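Local coordinates for protein ATP-dependent DNA helicase PIF1 (Candida albicans, PDB 7OTJ) that probably uses ATP hydrolysis to move 5'-3' along single-stranded DNA, unwinding duplexes, G-quadruplexes and RNA-DNA hybrids to maintain nuclear and mitochondrial genome stability, at residues A[51-56]-A[104-109]. Numbering follows the deposited sequence.
Sequences AVTAST and LIIDEI. With nucleotides of chain C.
Ser55 carries the pairing of two parallel strands past their ends, adding a side-chain bond to a backbone one: its N bonds to Asp107 O at 3.2 Å, and its OG to Glu108 O at 2.8 Å. Serine suits this place because its short side chain, turned at chi1 54° toward the second segment, sets the hydroxyl beside that carbonyl.

The strands run 20° from parallel. Ile105 N gives a nearly straight bond to Ala51 O (2.9 Å), and Asp107 N another to Thr53 O (2.8 Å). On one face Ala51 is small enough to let Leu104 CD1 approach its CB to 3.7 Å. Thr53 shares that face, its CG2 4.0 Å from Leu104 CD1; its OG1 points to Ile105 O, but their separation is too short to be trusted. Phe71 of helix 68-72 packs on Ala51, Thr53 and Leu104, while on the other face, which also bears Ala54 and Asp107, the branched chains of Val52 and Ile105 suit packing on Ile39 and Leu35 of helix 31-45.

Asp107 uses its two oxygens separately. OD1 accepts a bent bond from Glu108 N at 2.7 Å, the donor 28° out of the carboxylate plane, tying the carboxylate to the start of the following loop; OD2 bonds Ser32 of the predicted ATP site. Glu108, bent at chi2 (-66°), carries its carboxylate away from Ser55 to the tetrafluoroaluminate, about 4 Å from the magnesium ion, with OE2 also held by Gln456. Thr56 packs near DT4 of chain C, its CA 3.7 Å from OP1 of that nucleotide.

Adjacent strand ends thus lead to DNA and nucleotide, and Asp107-Glu108 match the Walker B acidic pair (motif II) in the first RecA-like domain of a Pif1-family superfamily 1B helicase.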
ATOM      1  N   ALA A  51       1.035 -12.652 -11.490  1.00 43.80           N
ATOM      2  CA  ALA A  51       0.105 -11.797 -10.770  1.00 46.31           C
ATOM      3  C   ALA A  51       0.859 -11.096  -9.638  1.00 39.75           C
ATOM      4  O   ALA A  51       1.309 -11.751  -8.693  1.00 44.99           O
ATOM      5  CB  ALA A  51      -1.063 -12.627 -10.247  1.00 40.40           C
ATOM      6  N   VAL A  52       1.041  -9.780  -9.755  1.00 40.00           N
ATOM      7  CA  VAL A  52       1.711  -8.978  -8.727  1.00 39.28           C
ATOM      8  C   VAL A  52       0.660  -8.353  -7.814  1.00 41.01           C
ATOM      9  O   VAL A  52      -0.189  -7.579  -8.273  1.00 42.98           O
ATOM     10  CB  VAL A  52       2.598  -7.890  -9.354  1.00 46.03           C
ATOM     11  CG1 VAL A  52       3.334  -7.116  -8.271  1.00 45.33           C
ATOM     12  CG2 VAL A  52       3.566  -8.489 -10.364  1.00 40.82           C
ATOM     13  N   THR A  53       0.771  -8.598  -6.510  1.00 43.99           N
ATOM     14  CA  THR A  53      -0.253  -8.169  -5.561  1.00 37.72           C
ATOM     15  C   THR A  53       0.385  -7.840  -4.220  1.00 43.01           C
ATOM     16  O   THR A  53       1.481  -8.308  -3.895  1.00 38.33           O
ATOM     17  CB  THR A  53      -1.373  -9.197  -5.292  1.00 37.76           C
ATOM     18  OG1 THR A  53      -0.830 -10.365  -4.665  1.00 43.29           O
ATOM     19  CG2 THR A  53      -2.135  -9.570  -6.555  1.00 38.58           C
ATOM     20  N   ALA A  54      -0.293  -6.978  -3.471  1.00 41.18           N
ATOM     21  CA  ALA A  54       0.069  -6.665  -2.102  1.00 36.71           C
ATOM     22  C   ALA A  54      -1.213  -6.440  -1.315  1.00 42.66           C
ATOM     23  O   ALA A  54      -2.297  -6.281  -1.883  1.00 41.32           O
ATOM     24  CB  ALA A  54       0.993  -5.445  -2.026  1.00 40.35           C
ATOM     25  N   SER A  55      -1.082  -6.440   0.013  1.00 46.05           N
ATOM     26  CA  SER A  55      -2.256  -6.357   0.876  1.00 37.15           C
ATOM     27  C   SER A  55      -2.913  -4.983   0.826  1.00 43.55           C
ATOM     28  O   SER A  55      -4.121  -4.874   1.058  1.00 44.05           O
ATOM     29  CB  SER A  55      -1.876  -6.697   2.314  1.00 40.66           C
ATOM     30  OG  SER A  55      -0.807  -5.876   2.750  1.00 54.41           O
ATOM     31  N   THR A  56      -2.142  -3.922   0.591  1.00 42.07           N
ATOM     32  CA  THR A  56      -2.695  -2.577   0.503  1.00 39.15           C
ATOM     33  C   THR A  56      -2.386  -1.963  -0.858  1.00 46.20           C
ATOM     34  O   THR A  56      -1.473  -2.397  -1.570  1.00 43.56           O
ATOM     35  CB  THR A  56      -2.140  -1.671   1.610  1.00 38.55           C
ATOM     36  OG1 THR A  56      -0.723  -1.534   1.447  1.00 50.82           O
ATOM     37  CG2 THR A  56      -2.427  -2.258   2.972  1.00 38.47           C
ATOM     38  N   LEU A 104       1.545 -16.274  -8.256  1.00 40.56           N
ATOM     39  CA  LEU A 104       0.835 -15.254  -7.492  1.00 43.77           C
ATOM     40  C   LEU A 104       1.789 -14.725  -6.434  1.00 46.37           C
ATOM     41  O   LEU A 104       2.167 -15.453  -5.507  1.00 43.90           O
ATOM     42  CB  LEU A 104      -0.439 -15.806  -6.857  1.00 45.94           C
ATOM     43  CG  LEU A 104      -1.207 -14.845  -5.944  1.00 41.53           C
ATOM     44  CD1 LEU A 104      -1.523 -13.539  -6.652  1.00 38.38           C
ATOM     45  CD2 LEU A 104      -2.485 -15.499  -5.459  1.00 38.58           C
ATOM     46  N   ILE A 105       2.178 -13.463  -6.586  1.00 41.35           N
ATOM     47  CA  ILE A 105       3.037 -12.764  -5.642  1.00 43.54           C
ATOM     48  C   ILE A 105       2.152 -11.946  -4.716  1.00 40.93           C
ATOM     49  O   ILE A 105       1.268 -11.215  -5.181  1.00 39.55           O
ATOM     50  CB  ILE A 105       4.049 -11.869  -6.377  1.00 44.55           C
ATOM     51  CG1 ILE A 105       5.047 -12.727  -7.164  1.00 38.28           C
ATOM     52  CG2 ILE A 105       4.744 -10.933  -5.401  1.00 37.10           C
ATOM     53  CD1 ILE A 105       5.944 -11.932  -8.089  1.00 39.04           C
ATOM     54  N   ILE A 106       2.381 -12.058  -3.410  1.00 41.51           N
ATOM     55  CA  ILE A 106       1.647 -11.279  -2.416  1.00 39.12           C
ATOM     56  C   ILE A 106       2.677 -10.615  -1.515  1.00 40.80           C
ATOM     57  O   ILE A 106       3.258 -11.269  -0.640  1.00 40.15           O
ATOM     58  CB  ILE A 106       0.677 -12.127  -1.589  1.00 38.69           C
ATOM     59  CG1 ILE A 106      -0.178 -13.017  -2.492  1.00 37.98           C
ATOM     60  CG2 ILE A 106      -0.195 -11.221  -0.725  1.00 36.18           C
ATOM     61  CD1 ILE A 106      -1.098 -13.928  -1.723  1.00 37.01           C
ATOM     62  N   ASP A 107       2.906  -9.320  -1.717  1.00 39.68           N
ATOM     63  CA  ASP A 107       3.768  -8.574  -0.815  1.00 38.05           C
ATOM     64  C   ASP A 107       2.949  -8.101   0.383  1.00 43.33           C
ATOM     65  O   ASP A 107       1.716  -8.052   0.345  1.00 44.23           O
ATOM     66  CB  ASP A 107       4.427  -7.391  -1.537  1.00 35.65           C
ATOM     67  CG  ASP A 107       5.732  -6.929  -0.872  1.00 42.17           C
ATOM     68  OD1 ASP A 107       6.017  -7.338   0.274  1.00 48.23           O
ATOM     69  OD2 ASP A 107       6.481  -6.153  -1.501  1.00 38.59           O
ATOM     70  N   GLU A 108       3.656  -7.786   1.467  1.00 47.43           N
ATOM     71  CA  GLU A 108       3.043  -7.393   2.732  1.00 42.69           C
ATOM     72  C   GLU A 108       1.984  -8.406   3.167  1.00 44.45           C
ATOM     73  O   GLU A 108       0.826  -8.080   3.427  1.00 49.52           O
ATOM     74  CB  GLU A 108       2.460  -5.982   2.635  1.00 42.26           C
ATOM     75  CG  GLU A 108       3.499  -4.905   2.360  1.00 48.69           C
ATOM     76  CD  GLU A 108       4.490  -4.713   3.510  1.00 45.39           C
ATOM     77  OE1 GLU A 108       5.424  -3.898   3.352  1.00 43.65           O
ATOM     78  OE2 GLU A 108       4.342  -5.366   4.567  1.00 42.46           O
ATOM     79  N   ILE A 109       2.421  -9.664   3.252  1.00 41.58           N
ATOM     80  CA  ILE A 109       1.530 -10.764   3.576  1.00 41.14           C
ATOM     81  C   ILE A 109       0.964 -10.649   4.985  1.00 46.56           C
ATOM     82  O   ILE A 109      -0.059 -11.279   5.290  1.00 43.76           O
ATOM     83  CB  ILE A 109       2.298 -12.088   3.384  1.00 42.29           C
ATOM     84  CG1 ILE A 109       1.349 -13.289   3.372  1.00 40.00           C
ATOM     85  CG2 ILE A 109       3.371 -12.230   4.446  1.00 43.54           C
ATOM     86  CD1 ILE A 109       0.424 -13.316   2.188  1.00 36.60           C
TER
ATOM     87  P    DT C   4      -6.403  -0.015   1.292  1.00 52.73           P
ATOM     88  OP1  DT C   4      -5.323   0.069   0.279  1.00 44.71           O
ATOM     89  OP2  DT C   4      -7.238   1.164   1.606  1.00 51.47           O
ATOM     90  O5'  DT C   4      -7.348  -1.227   0.847  1.00 51.97           O
ATOM     91  C5'  DT C   4      -6.758  -2.449   0.443  1.00 45.44           C
ATOM     92  C4'  DT C   4      -7.797  -3.540   0.270  1.00 47.83           C
ATOM     93  O4'  DT C   4      -8.346  -3.909   1.552  1.00 53.51           O
ATOM     94  C3'  DT C   4      -8.998  -3.152  -0.566  1.00 43.48           C
ATOM     95  O3'  DT C   4      -8.686  -3.315  -1.926  1.00 48.86           O
ATOM     96  C2'  DT C   4     -10.043  -4.164  -0.099  1.00 44.50           C
ATOM     97  C1'  DT C   4      -9.686  -4.342   1.381  1.00 51.65           C
ATOM     98  N1   DT C   4     -10.579  -3.573   2.321  1.00 54.18           N
ATOM     99  C2   DT C   4     -11.442  -4.269   3.129  1.00 52.05           C
ATOM    100  O2   DT C   4     -11.520  -5.481   3.129  1.00 64.72           O
ATOM    101  N3   DT C   4     -12.217  -3.494   3.948  1.00 59.87           N
ATOM    102  C4   DT C   4     -12.221  -2.117   4.039  1.00 60.86           C
ATOM    103  O4   DT C   4     -12.959  -1.516   4.807  1.00 62.93           O
ATOM    104  C5   DT C   4     -11.295  -1.438   3.167  1.00 62.83           C
ATOM    105  C7   DT C   4     -11.211   0.060   3.185  1.00 53.54           C
ATOM    106  C6   DT C   4     -10.523  -2.188   2.357  1.00 60.86           C
TER